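Local coordinates for ThiJ/PfpI domain protein (Brachyspira murdochii, PDB 4HCJ) that is of unknown specific function but belongs to the DJ-1/PfpI family, is probably a hydrolase, and binds magnesium, at residues N9-M14 / V68-V73; R89-A94 / V111-N116. All coordinates share one frame; numbering follows the deposited sequence. Where two conformers were deposited one is given.

Contact 1 (N9-M14 / V68-V73); sequences NILYVM and VEFDAV
With chi1 at -62°, Phe-70 swings its ring to the side of its own backbone N and lays it against Leu-11. Leu-11 CB sits almost over the middle of one ring face, 3.7 Å from the Phe-70 centroid and 12° off the ring normal, a CH-pi contact. Leu-11 in turn sends CG away from its backbone N (chi1 177°), which carries its CD1 to 3.9 Å from Phe-70 CZ. Its other methyl, CD2, lies 4.0 Å from Val-73 CG2, these two side chains pointing the same way; Val-13 CG2 reaches that valine methyl at 3.7 Å. This apolar face is covered by helix 88-99, whose Phe-97 touches Leu-11, Phe-70 and Val-73. A serine at Phe-70 would probably lose the ring face under Leu-11 CB and the contact with Phe-97, opening a gap between strand and helix.

Strands 9-13 and 72-75 are parallel neighbours in the central sheet of the alpha-beta-alpha sandwich, and the incoming chain is pinned before it becomes strand. The Asn-9 amide gives ND2 to Glu-69 O at 3.0 Å, with the acceptor close to the amide plane. Asp-71 N donates almost straight to Asn-9 O at 2.8 Å, and the Asp-71 carboxylate bonds Thr-7 N. Leu-11 N then gives a nearly linear bond of 3.0 Å to Ala-72 O, and Val-73 CA approaches Leu-11 O at 3.2 Å as a CA-H...O contact. Ala-72 N, buried here, has no polar partner. The chemistry thus implies two roles: the three hydrogen bonds from Asn-9 ND2, Asp-71 N and Leu-11 N set the register, while Leu-11, Phe-70, Val-73 and Val-13 form the apolar layer under helix 88-99.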
# COMPACT_ATOMS: atom_id res chain seq x y z
N ASN A 9 10.59 -3.07 -9.31
CA ASN A 9 9.39 -3.86 -9.03
C ASN A 9 8.65 -3.29 -7.81
O ASN A 9 9.28 -2.86 -6.84
CB ASN A 9 9.75 -5.31 -8.70
CG ASN A 9 10.39 -6.05 -9.85
OD1 ASN A 9 10.07 -5.84 -11.02
ND2 ASN A 9 11.29 -6.96 -9.51
N ILE A 10 7.32 -3.35 -7.86
CA ILE A 10 6.46 -2.92 -6.77
C ILE A 10 5.52 -4.05 -6.38
O ILE A 10 4.93 -4.69 -7.25
CB ILE A 10 5.66 -1.66 -7.16
CG1 ILE A 10 6.60 -0.47 -7.38
CG2 ILE A 10 4.58 -1.33 -6.12
CD1 ILE A 10 5.90 0.75 -7.95
N LEU A 11 5.38 -4.28 -5.08
CA LEU A 11 4.46 -5.27 -4.53
C LEU A 11 3.19 -4.61 -4.00
O LEU A 11 3.29 -3.66 -3.22
CB LEU A 11 5.11 -5.98 -3.36
CG LEU A 11 4.24 -7.00 -2.62
CD1 LEU A 11 3.92 -8.20 -3.52
CD2 LEU A 11 4.89 -7.43 -1.33
N TYR A 12 2.02 -5.12 -4.39
CA TYR A 12 0.78 -4.78 -3.72
C TYR A 12 0.45 -5.80 -2.63
O TYR A 12 0.69 -7.00 -2.79
CB TYR A 12 -0.37 -4.77 -4.71
CG TYR A 12 -0.38 -3.66 -5.72
CD1 TYR A 12 -0.84 -2.39 -5.37
CD2 TYR A 12 0.04 -3.87 -7.03
CE1 TYR A 12 -0.90 -1.37 -6.29
CE2 TYR A 12 -0.02 -2.84 -7.97
CZ TYR A 12 -0.49 -1.60 -7.59
OH TYR A 12 -0.57 -0.62 -8.55
N VAL A 13 -0.13 -5.31 -1.55
CA VAL A 13 -0.78 -6.13 -0.53
C VAL A 13 -2.24 -5.71 -0.50
O VAL A 13 -2.53 -4.53 -0.30
CB VAL A 13 -0.13 -5.90 0.86
CG1 VAL A 13 -0.98 -6.49 1.98
CG2 VAL A 13 1.29 -6.46 0.89
N MSE A 14 -3.16 -6.65 -0.72
CA MSE A 14 -4.57 -6.29 -0.75
C MSE A 14 -5.44 -7.50 -0.52
O MSE A 14 -4.99 -8.65 -0.61
CB MSE A 14 -4.94 -5.57 -2.06
CG MSE A 14 -4.96 -6.46 -3.29
SE MSE A 14 -4.72 -5.28 -4.84
CE MSE A 14 -5.51 -6.39 -6.20
N VAL A 68 13.71 -8.58 -1.02
CA VAL A 68 14.83 -8.32 -1.92
C VAL A 68 14.38 -8.18 -3.37
O VAL A 68 15.10 -7.63 -4.20
CB VAL A 68 15.93 -9.41 -1.80
CG1 VAL A 68 15.54 -10.66 -2.56
CG2 VAL A 68 17.27 -8.88 -2.29
N GLU A 69 13.17 -8.65 -3.67
CA GLU A 69 12.67 -8.64 -5.04
C GLU A 69 11.84 -7.41 -5.38
O GLU A 69 11.30 -7.33 -6.49
CB GLU A 69 11.83 -9.89 -5.30
CG GLU A 69 12.60 -11.20 -5.11
CD GLU A 69 11.78 -12.42 -5.48
OE1 GLU A 69 12.37 -13.51 -5.54
OE2 GLU A 69 10.56 -12.28 -5.71
N PHE A 70 11.71 -6.47 -4.45
CA PHE A 70 10.86 -5.29 -4.63
C PHE A 70 11.50 -4.02 -4.12
O PHE A 70 12.29 -4.06 -3.18
CB PHE A 70 9.52 -5.50 -3.92
CG PHE A 70 8.73 -6.65 -4.44
CD1 PHE A 70 7.99 -6.51 -5.60
CD2 PHE A 70 8.72 -7.88 -3.78
CE1 PHE A 70 7.25 -7.57 -6.12
CE2 PHE A 70 7.99 -8.94 -4.29
CZ PHE A 70 7.26 -8.79 -5.46
N ASP A 71 11.13 -2.89 -4.71
CA ASP A 71 11.58 -1.58 -4.23
C ASP A 71 10.58 -0.94 -3.26
O ASP A 71 10.94 -0.03 -2.51
CB ASP A 71 11.77 -0.62 -5.41
CG ASP A 71 12.84 -1.08 -6.38
OD1 ASP A 71 13.74 -1.86 -5.99
OD2 ASP A 71 12.75 -0.63 -7.54
N ALA A 72 9.32 -1.38 -3.31
CA ALA A 72 8.24 -0.76 -2.55
C ALA A 72 7.16 -1.78 -2.33
O ALA A 72 6.98 -2.70 -3.15
CB ALA A 72 7.66 0.42 -3.31
N VAL A 73 6.41 -1.58 -1.26
CA VAL A 73 5.14 -2.26 -1.02
C VAL A 73 4.04 -1.21 -0.96
O VAL A 73 4.25 -0.11 -0.43
CB VAL A 73 5.20 -3.15 0.25
CG1 VAL A 73 5.47 -2.32 1.52
CG2 VAL A 73 3.92 -3.95 0.41

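Contact 2 (R89-A94 / V111-N116); sequences RTQGLA and VVIMAN
Gln-91 and Asn-116 give their amide nitrogens, NE2 and ND2, to one shared acceptor, the carbonyl oxygen of Trp-85, in the loop before helix 88-99. The motif is a pair of helices packed steeply across each other (signed crossing angle -79°, axes 8.6 Å apart at closest approach) on one face of the alpha-beta-alpha sandwich. Helix 88-99 is the crossover of a beta-alpha-beta unit joining parallel strands 72-75 and 103-107; helix 110-116 leaves the end of the latter strand, where DJ-1 relatives have their nucleophile elbow.

An extended chain beyond CG carries the Gln-91 amide over to the second helix, and NE2 comes to 3.5 Å from Asn-116 CB. The two amide planes stand 73° apart, so they do not stack; it is the common carbonyl that ties both ends together. Asn-116 also lies near the metal-binding region: its side chain is about 5 Å from that of His-137, which binds magnesium in a structure of this protein, though no metal is bound to it here.

Deeper in, Thr-90 and Ile-113 cross at about a right angle. Ile-113 CG2 rests 3.6 Å from Thr-90 OG1 and 3.7 Å from Thr-90 O, so this methyl meets both the side chain and the backbone of the first helix. The buried hydroxyl is set between the backbone N and the carbonyl carbon of its own residue (chi1 57°), and its hydrogen bonds are to Leu-84 O and Asp-87 O, two carbonyls that must share its single proton. On the sheet side, Phe-75 of strand 72-75 touches Ala-94, Ile-113 and Met-114. There Ala-94 CB makes the last, looser touch, 4.5 Å from CG of Met-114, a selenomethionine.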
# COMPACT_ATOMS: atom_id res chain seq x y z
N ARG A 89 0.41 -11.01 9.38
CA ARG A 89 1.19 -11.16 8.14
C ARG A 89 1.31 -9.84 7.39
O ARG A 89 2.38 -9.50 6.91
CB ARG A 89 0.57 -12.22 7.22
CG ARG A 89 0.44 -13.59 7.83
CD ARG A 89 -0.43 -14.48 6.97
NE ARG A 89 -1.80 -14.01 6.99
CZ ARG A 89 -2.76 -14.56 6.27
NH1 ARG A 89 -2.48 -15.56 5.42
NH2 ARG A 89 -4.00 -14.09 6.37
N THR A 90 0.21 -9.11 7.26
CA THR A 90 0.26 -7.85 6.53
C THR A 90 1.04 -6.81 7.33
O THR A 90 1.83 -6.06 6.77
CB THR A 90 -1.14 -7.35 6.19
OG1 THR A 90 -1.87 -7.24 7.41
CG2 THR A 90 -1.85 -8.33 5.24
N GLN A 91 0.85 -6.80 8.64
CA GLN A 91 1.65 -5.92 9.49
C GLN A 91 3.12 -6.30 9.41
O GLN A 91 4.00 -5.44 9.36
CB GLN A 91 1.16 -5.99 10.94
CG GLN A 91 -0.24 -5.46 11.14
CD GLN A 91 -0.75 -5.68 12.54
OE1 GLN A 91 -0.00 -6.02 13.44
NE2 GLN A 91 -2.05 -5.52 12.71
N GLY A 92 3.39 -7.60 9.35
CA GLY A 92 4.75 -8.09 9.25
C GLY A 92 5.42 -7.63 7.96
O GLY A 92 6.60 -7.29 7.96
N LEU A 93 4.67 -7.62 6.86
CA LEU A 93 5.24 -7.11 5.60
C LEU A 93 5.54 -5.62 5.67
O LEU A 93 6.54 -5.15 5.13
CB LEU A 93 4.33 -7.43 4.41
CG LEU A 93 4.23 -8.92 4.05
CD1 LEU A 93 3.24 -9.12 2.91
CD2 LEU A 93 5.59 -9.50 3.69
N ALA A 94 4.68 -4.85 6.33
CA ALA A 94 4.94 -3.42 6.49
C ALA A 94 6.27 -3.20 7.21
O ALA A 94 7.11 -2.40 6.78
CB ALA A 94 3.82 -2.75 7.26
N VAL A 111 -3.78 2.21 4.78
CA VAL A 111 -2.96 2.92 5.76
C VAL A 111 -3.14 2.32 7.16
O VAL A 111 -2.21 2.36 7.97
CB VAL A 111 -3.26 4.44 5.75
CG1 VAL A 111 -2.45 5.19 6.80
CG2 VAL A 111 -2.97 5.01 4.36
N VAL A 112 -4.33 1.79 7.47
CA VAL A 112 -4.58 1.22 8.79
C VAL A 112 -3.66 0.03 9.09
O VAL A 112 -3.26 -0.16 10.24
CB VAL A 112 -6.06 0.89 9.00
CG1 VAL A 112 -6.29 0.24 10.36
CG2 VAL A 112 -6.90 2.15 8.84
N ILE A 113 -3.31 -0.77 8.08
CA ILE A 113 -2.38 -1.86 8.31
C ILE A 113 -1.05 -1.31 8.82
O ILE A 113 -0.45 -1.84 9.76
CB ILE A 113 -2.16 -2.69 7.03
CG1 ILE A 113 -3.46 -3.40 6.63
CG2 ILE A 113 -1.02 -3.70 7.21
CD1 ILE A 113 -3.43 -4.01 5.23
N MSE A 114 -0.57 -0.26 8.16
CA MSE A 114 0.68 0.38 8.56
C MSE A 114 0.60 0.98 9.98
O MSE A 114 1.53 0.82 10.79
CB MSE A 114 1.05 1.44 7.52
CG MSE A 114 1.37 0.81 6.16
SE MSE A 114 1.25 2.04 4.65
CE MSE A 114 2.61 3.35 5.14
N ALA A 115 -0.53 1.62 10.28
CA ALA A 115 -0.72 2.18 11.61
C ALA A 115 -0.68 1.07 12.66
O ALA A 115 -0.02 1.20 13.70
CB ALA A 115 -2.04 2.93 11.67
N ASN A 116 -1.41 -0.01 12.40
CA ASN A 116 -1.49 -1.12 13.34
C ASN A 116 -0.16 -1.86 13.49
O ASN A 116 0.09 -2.47 14.53
CB ASN A 116 -2.59 -2.08 12.94
CG ASN A 116 -3.99 -1.52 13.18
OD1 ASN A 116 -4.15 -0.46 13.78
ND2 ASN A 116 -4.99 -2.25 12.73

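How the contacts relate
From the N terminus, strand 9-13 opens the fold; the chain then passes through helix 21-33 and strands 37-42, 46-50 and 55-61 before contact 1 brings it back beside its start and closes that long loop. Contact 2 opens only afterwards, so the two are in series and neither encloses the other. It closes a much shorter loop, in which helix 88-99 ends, strand 103-107 adds to the sheet and helix 110-116 begins. Helix 88-99 joins both: Val-13 CG1 packs 3.8 Å from Thr-90 CG2, and Val-13 CG2 lies 3.9 Å from Leu-93 CD1. Contact 1 joins neighbouring strands and contact 2 two helices on one face; the Val-13 packing ties the two layers.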